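Side-chain contacts in odorant-binding protein 47 (Anopheles gambiae, PDB 3PM2), which binds small hydrophobic odorants such as menthol, citronellal and indole and is thought to carry them through the fluid around olfactory dendrites: residues V20-V25 with M143-E148; K42-M47 with E125-C130; N69-R74 with S109-I114. All coordinates share one frame; numbering follows the deposited sequence.

Contact 1 (V20-V25 with M143-E148)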
loop_
_atom_site.group_PDB
_atom_site.type_symbol
_atom_site.label_atom_id
_atom_site.label_comp_id
_atom_site.label_asym_id
_atom_site.label_seq_id
_atom_site.Cartn_x
_atom_site.Cartn_y
_atom_site.Cartn_z
ATOM N N VAL A 20 0.079 9.715 12.540
ATOM C CA VAL A 20 -1.206 9.044 12.506
ATOM C C VAL A 20 -1.800 9.397 11.137
ATOM O O VAL A 20 -2.044 10.568 10.849
ATOM C CB VAL A 20 -2.120 9.405 13.708
ATOM C CG1 VAL A 20 -3.462 8.693 13.601
ATOM C CG2 VAL A 20 -1.438 9.057 15.032
ATOM N N THR A 21 -1.955 8.396 10.270
ATOM C CA THR A 21 -2.409 8.618 8.890
ATOM C C THR A 21 -3.827 8.080 8.653
ATOM O O THR A 21 -4.274 7.168 9.357
ATOM C CB THR A 21 -1.442 7.899 7.901
ATOM O OG1 THR A 21 -1.372 6.536 8.262
ATOM C CG2 THR A 21 -0.026 8.483 7.884
ATOM N N PRO A 22 -4.529 8.575 7.611
ATOM C CA PRO A 22 -5.829 7.993 7.253
ATOM C C PRO A 22 -5.667 6.521 6.860
ATOM O O PRO A 22 -4.561 6.073 6.502
ATOM C CB PRO A 22 -6.247 8.823 6.034
ATOM C CG PRO A 22 -5.519 10.113 6.199
ATOM C CD PRO A 22 -4.177 9.658 6.677
ATOM N N PHE A 23 -6.751 5.766 6.931
ATOM C CA PHE A 23 -6.711 4.349 6.547
ATOM C C PHE A 23 -7.979 3.974 5.801
ATOM O O PHE A 23 -8.998 4.663 5.905
ATOM C CB PHE A 23 -6.515 3.459 7.787
ATOM C CG PHE A 23 -7.573 3.607 8.858
ATOM C CD1 PHE A 23 -8.770 2.894 8.786
ATOM C CD2 PHE A 23 -7.351 4.409 9.973
ATOM C CE1 PHE A 23 -9.741 3.024 9.777
ATOM C CE2 PHE A 23 -8.323 4.538 10.968
ATOM C CZ PHE A 23 -9.515 3.852 10.865
ATOM N N LEU A 24 -7.930 2.848 5.104
ATOM C CA LEU A 24 -9.041 2.299 4.330
ATOM C C LEU A 24 -9.604 1.042 5.043
ATOM O O LEU A 24 -10.744 0.641 4.793
ATOM C CB LEU A 24 -8.445 2.007 2.927
ATOM C CG LEU A 24 -8.756 0.787 2.105
ATOM C CD1 LEU A 24 -8.439 1.052 0.667
ATOM C CD2 LEU A 24 -7.886 -0.323 2.489
ATOM N N VAL A 25 -8.797 0.424 5.924
ATOM C CA VAL A 25 -9.138 -0.800 6.651
ATOM C C VAL A 25 -8.638 -0.698 8.081
ATOM O O VAL A 25 -7.576 -0.140 8.305
ATOM C CB VAL A 25 -8.527 -2.028 5.895
ATOM C CG1 VAL A 25 -8.289 -3.215 6.801
ATOM C CG2 VAL A 25 -9.417 -2.459 4.754
ATOM N N MET A 143 2.324 5.116 1.183
ATOM C CA MET A 143 3.589 5.869 1.082
ATOM C C MET A 143 3.332 7.362 0.956
ATOM O O MET A 143 4.021 8.145 1.600
ATOM C CB MET A 143 4.439 5.371 -0.106
ATOM C CG MET A 143 4.905 3.929 0.092
ATOM S SD MET A 143 5.897 3.302 -1.315
ATOM C CE MET A 143 4.769 3.256 -2.536
ATOM N N THR A 144 2.352 7.740 0.123
ATOM C CA THR A 144 2.023 9.159 -0.102
ATOM C C THR A 144 1.475 9.816 1.172
ATOM O O THR A 144 1.901 10.931 1.496
ATOM C CB THR A 144 1.046 9.318 -1.281
ATOM O OG1 THR A 144 1.604 8.688 -2.452
ATOM C CG2 THR A 144 0.707 10.789 -1.559
ATOM N N LEU A 145 0.516 9.159 1.866
ATOM C CA LEU A 145 -0.060 9.725 3.103
ATOM C C LEU A 145 1.006 10.002 4.156
ATOM O O LEU A 145 1.019 11.080 4.749
ATOM C CB LEU A 145 -1.169 8.831 3.705
ATOM C CG LEU A 145 -2.424 8.683 2.814
ATOM C CD1 LEU A 145 -3.299 7.491 3.292
ATOM C CD2 LEU A 145 -3.158 10.049 2.613
ATOM N N PHE A 146 1.910 9.041 4.362
ATOM C CA PHE A 146 3.002 9.154 5.326
ATOM C C PHE A 146 3.960 10.308 4.979
ATOM O O PHE A 146 4.322 11.076 5.871
ATOM C CB PHE A 146 3.761 7.812 5.430
ATOM C CG PHE A 146 4.735 7.711 6.583
ATOM C CD1 PHE A 146 4.280 7.524 7.890
ATOM C CD2 PHE A 146 6.106 7.747 6.362
ATOM C CE1 PHE A 146 5.182 7.350 8.946
ATOM C CE2 PHE A 146 7.010 7.612 7.429
ATOM C CZ PHE A 146 6.543 7.420 8.713
ATOM N N ALA A 147 4.345 10.433 3.687
ATOM C CA ALA A 147 5.250 11.484 3.177
ATOM C C ALA A 147 4.646 12.895 3.251
ATOM O O ALA A 147 5.372 13.877 3.410
ATOM C CB ALA A 147 5.635 11.169 1.734
ATOM N N GLU A 148 3.318 12.996 3.150
ATOM C CA GLU A 148 2.611 14.277 3.172
ATOM C C GLU A 148 2.273 14.753 4.587
ATOM O O GLU A 148 1.749 15.857 4.770
ATOM C CB GLU A 148 1.333 14.199 2.328
ATOM C CG GLU A 148 1.561 14.054 0.836
ATOM C CD GLU A 148 2.187 15.235 0.135
ATOM O OE1 GLU A 148 2.335 16.308 0.759
ATOM O OE2 GLU A 148 2.547 15.075 -1.049
#

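Contact 2 (K42-M47 with E125-C130)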
loop_
_atom_site.group_PDB
_atom_site.type_symbol
_atom_site.label_atom_id
_atom_site.label_comp_id
_atom_site.label_asym_id
_atom_site.label_seq_id
_atom_site.Cartn_x
_atom_site.Cartn_y
_atom_site.Cartn_z
ATOM N N LYS A 42 6.863 -11.754 0.222
ATOM C CA LYS A 42 8.332 -11.642 0.390
ATOM C C LYS A 42 9.031 -12.451 -0.686
ATOM O O LYS A 42 10.004 -11.963 -1.260
ATOM C CB LYS A 42 8.755 -12.066 1.798
ATOM C CG LYS A 42 8.341 -11.022 2.836
ATOM C CD LYS A 42 8.825 -11.355 4.217
ATOM C CE LYS A 42 8.913 -10.103 5.043
ATOM N NZ LYS A 42 9.234 -10.419 6.466
ATOM N N ARG A 43 8.516 -13.656 -1.017
ATOM C CA ARG A 43 9.110 -14.462 -2.087
ATOM C C ARG A 43 9.041 -13.705 -3.413
ATOM O O ARG A 43 10.005 -13.707 -4.187
ATOM C CB ARG A 43 8.398 -15.818 -2.229
ATOM C CG ARG A 43 8.817 -16.818 -1.164
ATOM C CD ARG A 43 8.542 -18.251 -1.582
ATOM N NE ARG A 43 9.457 -18.732 -2.624
ATOM C CZ ARG A 43 9.553 -20.005 -2.988
ATOM N NH1 ARG A 43 8.793 -20.930 -2.408
ATOM N NH2 ARG A 43 10.410 -20.366 -3.928
ATOM N N GLN A 44 7.893 -13.066 -3.680
ATOM C CA GLN A 44 7.694 -12.298 -4.926
ATOM C C GLN A 44 8.606 -11.066 -5.029
ATOM O O GLN A 44 8.878 -10.623 -6.143
ATOM C CB GLN A 44 6.234 -11.925 -5.128
ATOM C CG GLN A 44 5.303 -13.141 -5.332
ATOM C CD GLN A 44 3.869 -12.689 -5.359
ATOM O OE1 GLN A 44 3.465 -11.778 -4.623
ATOM N NE2 GLN A 44 3.083 -13.279 -6.250
ATOM N N MET A 45 9.112 -10.534 -3.904
ATOM C CA MET A 45 10.077 -9.423 -3.963
ATOM C C MET A 45 11.426 -9.860 -4.541
ATOM O O MET A 45 12.235 -8.998 -4.885
ATOM C CB MET A 45 10.390 -8.897 -2.560
ATOM C CG MET A 45 9.341 -8.068 -1.997
ATOM S SD MET A 45 9.906 -7.684 -0.329
ATOM C CE MET A 45 8.348 -7.706 0.436
ATOM N N ALA A 46 11.713 -11.178 -4.546
ATOM C CA ALA A 46 12.982 -11.748 -5.002
ATOM C C ALA A 46 12.817 -12.403 -6.370
ATOM O O ALA A 46 13.520 -13.373 -6.693
ATOM C CB ALA A 46 13.479 -12.774 -3.975
ATOM N N MET A 47 11.889 -11.881 -7.180
ATOM C CA MET A 47 11.650 -12.426 -8.517
ATOM C C MET A 47 11.784 -11.328 -9.544
ATOM O O MET A 47 11.277 -10.229 -9.348
ATOM C CB MET A 47 10.306 -13.137 -8.614
ATOM C CG MET A 47 10.257 -14.404 -7.759
ATOM S SD MET A 47 8.582 -14.948 -7.488
ATOM C CE MET A 47 8.281 -15.666 -9.025
ATOM N N GLU A 125 6.191 -23.179 -6.171
ATOM C CA GLU A 125 5.145 -24.090 -5.719
ATOM C C GLU A 125 4.185 -23.394 -4.759
ATOM O O GLU A 125 4.594 -22.901 -3.708
ATOM C CB GLU A 125 5.759 -25.321 -5.050
ATOM C CG GLU A 125 5.887 -26.527 -5.966
ATOM C CD GLU A 125 4.642 -26.759 -6.800
ATOM O OE1 GLU A 125 4.724 -26.639 -8.040
ATOM O OE2 GLU A 125 3.581 -27.062 -6.214
ATOM N N GLY A 126 2.909 -23.361 -5.127
ATOM C CA GLY A 126 1.886 -22.754 -4.287
ATOM C C GLY A 126 1.772 -21.244 -4.402
ATOM O O GLY A 126 1.131 -20.609 -3.563
ATOM N N GLU A 127 2.414 -20.646 -5.407
ATOM C CA GLU A 127 2.299 -19.195 -5.596
ATOM C C GLU A 127 0.908 -18.881 -6.125
ATOM O O GLU A 127 0.525 -19.399 -7.167
ATOM C CB GLU A 127 3.330 -18.681 -6.600
ATOM C CG GLU A 127 3.265 -17.159 -6.754
ATOM C CD GLU A 127 4.156 -16.572 -7.821
ATOM O OE1 GLU A 127 4.662 -17.342 -8.664
ATOM O OE2 GLU A 127 4.352 -15.337 -7.814
ATOM N N GLN A 128 0.178 -18.015 -5.440
ATOM C CA GLN A 128 -1.140 -17.575 -5.903
ATOM C C GLN A 128 -0.976 -16.239 -6.634
ATOM O O GLN A 128 -0.417 -15.291 -6.067
ATOM C CB GLN A 128 -2.114 -17.444 -4.732
ATOM C CG GLN A 128 -3.367 -16.636 -5.073
ATOM C CD GLN A 128 -4.644 -17.171 -4.493
ATOM O OE1 GLN A 128 -4.798 -18.379 -4.224
ATOM N NE2 GLN A 128 -5.600 -16.262 -4.309
ATOM N N ILE A 129 -1.456 -16.165 -7.885
ATOM C CA ILE A 129 -1.344 -14.936 -8.659
ATOM C C ILE A 129 -2.513 -14.013 -8.338
ATOM O O ILE A 129 -3.653 -14.437 -8.412
ATOM C CB ILE A 129 -1.213 -15.233 -10.189
ATOM C CG1 ILE A 129 0.075 -16.060 -10.496
ATOM C CG2 ILE A 129 -1.288 -13.959 -11.043
ATOM C CD1 ILE A 129 1.449 -15.404 -10.120
ATOM N N CYS A 130 -2.223 -12.767 -7.945
ATOM C CA CYS A 130 -3.231 -11.738 -7.645
ATOM C C CYS A 130 -3.097 -10.630 -8.662
ATOM O O CYS A 130 -1.994 -10.391 -9.178
ATOM C CB CYS A 130 -3.074 -11.202 -6.221
ATOM S SG CYS A 130 -3.564 -12.398 -4.945
HETATM O O HOH W 1 0.593 -12.290 -7.478
#

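Contact 3 (N69-R74 with S109-I114). Unlike the reference sequence in segment 109-114: Ser109 (reference Thr).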
loop_
_atom_site.group_PDB
_atom_site.type_symbol
_atom_site.label_atom_id
_atom_site.label_comp_id
_atom_site.label_asym_id
_atom_site.label_seq_id
_atom_site.Cartn_x
_atom_site.Cartn_y
_atom_site.Cartn_z
ATOM N N ASN A 69 -12.568 -8.063 -10.609
ATOM C CA ASN A 69 -11.985 -8.343 -11.931
ATOM C C ASN A 69 -11.081 -7.224 -12.479
ATOM O O ASN A 69 -11.421 -6.590 -13.486
ATOM C CB ASN A 69 -13.108 -8.651 -12.954
ATOM C CG ASN A 69 -13.801 -9.969 -12.740
ATOM O OD1 ASN A 69 -13.167 -11.007 -12.535
ATOM N ND2 ASN A 69 -15.123 -9.954 -12.786
ATOM N N GLY A 70 -9.993 -6.952 -11.764
ATOM C CA GLY A 70 -8.980 -5.987 -12.163
ATOM C C GLY A 70 -9.289 -4.524 -11.970
ATOM O O GLY A 70 -8.519 -3.683 -12.442
ATOM N N LYS A 71 -10.375 -4.198 -11.234
ATOM C CA LYS A 71 -10.746 -2.811 -11.000
ATOM C C LYS A 71 -10.958 -2.540 -9.523
ATOM O O LYS A 71 -11.450 -3.406 -8.807
ATOM C CB LYS A 71 -12.047 -2.425 -11.734
ATOM C CG LYS A 71 -12.005 -2.563 -13.258
ATOM C CD LYS A 71 -11.102 -1.545 -13.945
ATOM C CE LYS A 71 -11.065 -1.784 -15.438
ATOM N NZ LYS A 71 -10.131 -0.856 -16.128
ATOM N N ILE A 72 -10.628 -1.309 -9.111
ATOM C CA ILE A 72 -10.836 -0.798 -7.748
ATOM C C ILE A 72 -11.941 0.250 -7.807
ATOM O O ILE A 72 -11.935 1.097 -8.697
ATOM C CB ILE A 72 -9.525 -0.246 -7.107
ATOM C CG1 ILE A 72 -8.419 -1.337 -6.979
ATOM C CG2 ILE A 72 -9.806 0.490 -5.767
ATOM C CD1 ILE A 72 -8.734 -2.547 -5.954
ATOM N N ASP A 73 -12.916 0.166 -6.884
ATOM C CA ASP A 73 -14.037 1.103 -6.838
ATOM C C ASP A 73 -13.540 2.394 -6.197
ATOM O O ASP A 73 -13.460 2.486 -4.971
ATOM C CB ASP A 73 -15.198 0.469 -6.046
ATOM C CG ASP A 73 -16.468 1.299 -5.898
ATOM O OD1 ASP A 73 -16.410 2.534 -6.120
ATOM O OD2 ASP A 73 -17.496 0.732 -5.487
ATOM N N ARG A 74 -13.164 3.375 -7.030
ATOM C CA ARG A 74 -12.640 4.655 -6.542
ATOM C C ARG A 74 -13.624 5.427 -5.638
ATOM O O ARG A 74 -13.207 6.018 -4.646
ATOM C CB ARG A 74 -12.157 5.532 -7.716
ATOM C CG ARG A 74 -11.542 6.837 -7.248
ATOM C CD ARG A 74 -10.940 7.605 -8.389
ATOM N NE ARG A 74 -10.508 8.912 -7.920
ATOM C CZ ARG A 74 -9.690 9.708 -8.589
ATOM N NH1 ARG A 74 -9.203 9.333 -9.771
ATOM N NH2 ARG A 74 -9.349 10.883 -8.087
ATOM N N SER A 109 -1.144 5.101 -15.792
ATOM C CA SER A 109 0.088 5.248 -16.594
ATOM C C SER A 109 0.830 3.926 -16.798
ATOM O O SER A 109 1.560 3.800 -17.773
ATOM C CB SER A 109 1.025 6.264 -15.938
ATOM O OG SER A 109 1.476 5.801 -14.677
ATOM N N ILE A 110 0.626 2.952 -15.897
ATOM C CA ILE A 110 1.252 1.633 -15.973
ATOM C C ILE A 110 0.241 0.499 -16.214
ATOM O O ILE A 110 0.560 -0.665 -15.954
ATOM C CB ILE A 110 2.224 1.366 -14.785
ATOM C CG1 ILE A 110 1.482 1.426 -13.411
ATOM C CG2 ILE A 110 3.441 2.340 -14.830
ATOM C CD1 ILE A 110 2.266 0.876 -12.257
ATOM N N LYS A 111 -0.938 0.827 -16.787
ATOM C CA LYS A 111 -1.999 -0.115 -17.152
ATOM C C LYS A 111 -1.437 -1.360 -17.845
ATOM O O LYS A 111 -1.795 -2.457 -17.470
ATOM C CB LYS A 111 -2.997 0.557 -18.111
ATOM C CG LYS A 111 -4.355 0.836 -17.517
ATOM C CD LYS A 111 -5.303 1.459 -18.545
ATOM C CE LYS A 111 -6.673 1.734 -17.962
ATOM N NZ LYS A 111 -7.460 0.486 -17.743
ATOM N N ASP A 112 -0.567 -1.208 -18.855
ATOM C CA ASP A 112 -0.051 -2.381 -19.575
ATOM C C ASP A 112 0.751 -3.348 -18.708
ATOM O O ASP A 112 0.527 -4.568 -18.768
ATOM C CB ASP A 112 0.674 -1.959 -20.850
ATOM C CG ASP A 112 -0.290 -1.360 -21.879
ATOM O OD1 ASP A 112 -1.498 -1.722 -21.856
ATOM O OD2 ASP A 112 0.159 -0.550 -22.709
ATOM N N GLU A 113 1.623 -2.805 -17.858
ATOM C CA GLU A 113 2.430 -3.587 -16.915
ATOM C C GLU A 113 1.526 -4.277 -15.889
ATOM O O GLU A 113 1.699 -5.469 -15.623
ATOM C CB GLU A 113 3.416 -2.666 -16.227
ATOM C CG GLU A 113 4.304 -3.373 -15.225
ATOM C CD GLU A 113 5.214 -2.391 -14.531
ATOM O OE1 GLU A 113 4.899 -1.983 -13.390
ATOM O OE2 GLU A 113 6.210 -1.975 -15.160
ATOM N N ILE A 114 0.525 -3.538 -15.360
ATOM C CA ILE A 114 -0.439 -4.116 -14.408
ATOM C C ILE A 114 -1.194 -5.282 -15.075
ATOM O O ILE A 114 -1.291 -6.354 -14.493
ATOM C CB ILE A 114 -1.395 -3.012 -13.878
ATOM C CG1 ILE A 114 -0.629 -2.043 -12.927
ATOM C CG2 ILE A 114 -2.629 -3.636 -13.175
ATOM C CD1 ILE A 114 -1.418 -0.743 -12.487
#

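Contact 1 (V20-V25 with M143-E148)
Two first torsions set up this contact. In Thr21, chi1 of 56° puts OG1 between the backbone N and the carbonyl carbon, leaving methyl CG2 opposite the carbonyl carbon and facing the backbone of Phe146. In Leu145, CG lies opposite the carbonyl carbon, beside the backbone N (chi1 -64°), which brings CD1 to Pro22. The threonine methyl settles on the helix backbone, with CG2 4.0 Å from Phe146 CA, and also comes up to the edge of the Phe146 ring, near its plane, at 4.4 Å from CD1. Leu145 reaches Pro22 through CD1, which lies 3.7 Å from Pro22 O and 4.1 Å from Pro22 CD. The contact joins the loop ahead of helix 27-44 to the C-terminal part of helix 133-147. Both segments adjoin a covalent link: Cys19, just before Val20, is disulfide-bonded to Cys149, just after Glu148. Pro22 also packs on Trp92 and Thr96 of helix 92-109, and the Phe146 ring meets Phe154 and Phe172 edge-to-face. Carbon groups and one carbonyl oxygen meet here in van der Waals contact without directional bonds, so close fit and burial probably hold the side chains, while the neighbouring disulfide would limit how far the backbones can part.

Contact 2 (K42-M47 with E125-C130)
Near the C-terminal end of helix 27-44, where a type I beta turn runs from Gln44 to Met47, side chains reach an irregular, extended loop that runs toward helix 133-147 and is anchored by the Cys130-Cys55 disulfide. Gln44 and Glu127 make the direct hydrogen bond between helix and loop in this mainly helical, C-plus-class odorant-binding protein of the PBP/GOBP family. Both chains are straight beyond CG; in Glu127 that atom stands opposite the backbone N (chi1 -177°), which carries the carboxylate out to Gln44. Gln44 NE2 donates to Glu127 OE2 at 2.9 Å along an almost straight bond, 172° at the hydrogen. OE2 lies practically in the amide plane and accepts through its anti lone pair, the one facing away from OE1. The amide and carboxylate planes are 72° apart, and a single N-H joins the two groups. The other oxygen looks elsewhere: OE1 takes the backbone N-H of Ala123 and forms a salt bridge with Arg52, which probably helps to keep the buried carboxylate ionised. Met47, bent at its sulfur, arrives from the opposite direction and sets CE 4.0 Å from Glu127 OE1. One turn back along the helix, Gln40 OE1 accepts from Gln128 N, a second stitch between helix and loop. A water extends the bridge: Gln44 NE2 donates to it as well, at 2.9 Å, and the same water oxygen accepts from Cys130 N, also at 2.9 Å.

Contact 3 (N69-R74 with S109-I114)
Lys71 and Lys111 meet tip to tip, ammonium to ammonium, with their chains crossing obliquely at the protein surface. Their nitrogens are 3.4 Å apart, NZ of Lys71 to NZ of Lys111, and no other pair of atoms from the two segments comes within 4.5 Å. Each chain reaches the meeting point by a different route. Lys71 starts out from strand 71-72 pointing away from the 109-114 segment, and a turn at its second torsion (chi2 -69°) swings the rest round, after which it runs straight to NZ. Lys111 leaves the first turn of helix 111-118 and stays extended as far as CE, where its final torsion (chi4 -73°) bends the chain and turns NZ to meet its counterpart. The parent elements are a two-stranded antiparallel hairpin, turned at Asn69 and Gly70, both with positive phi, and a short helix that begins directly after helix 92-109, with Ile110 at the break. The two segments share a partner: Ile72 and Ile114 both pack on Ile133 of helix 133-147. Arg74, farther along, makes a salt bridge to Asp101 of helix 92-109. Because both nitrogens, as ammonium groups, are donors, neither can satisfy the other. Two full positive charges so close would repel. Lys71 also touches a crystal neighbour, so the lattice may influence its pose. The proximity is therefore best read as tolerated, probably through solvent screening at the surface, or perhaps through a lowered proton affinity in one amine, and the lysines themselves contribute no evident attraction.

Along the chain the three contacts enclose one another: contact 1 spans the widest interval, contact 2 falls within it, and contact 3 within contact 2. In space they are well separated: the centres of contacts 1 and 2 are about 26 Å apart, those of contacts 1 and 3 about 21 Å, and those of contacts 2 and 3 about 19 Å. Contacts 1 and 2 lie on opposite sides of the chain's centre. Helix 27-44 links contact 1 to contact 2, whose loop connects helix 111-118 of contact 3 to helix 133-147 of contact 1. In this disulfide-rich helical protein, contacts 1 and 2 join loop to helix, whereas contact 3 is a surface proximity of hairpin and helix.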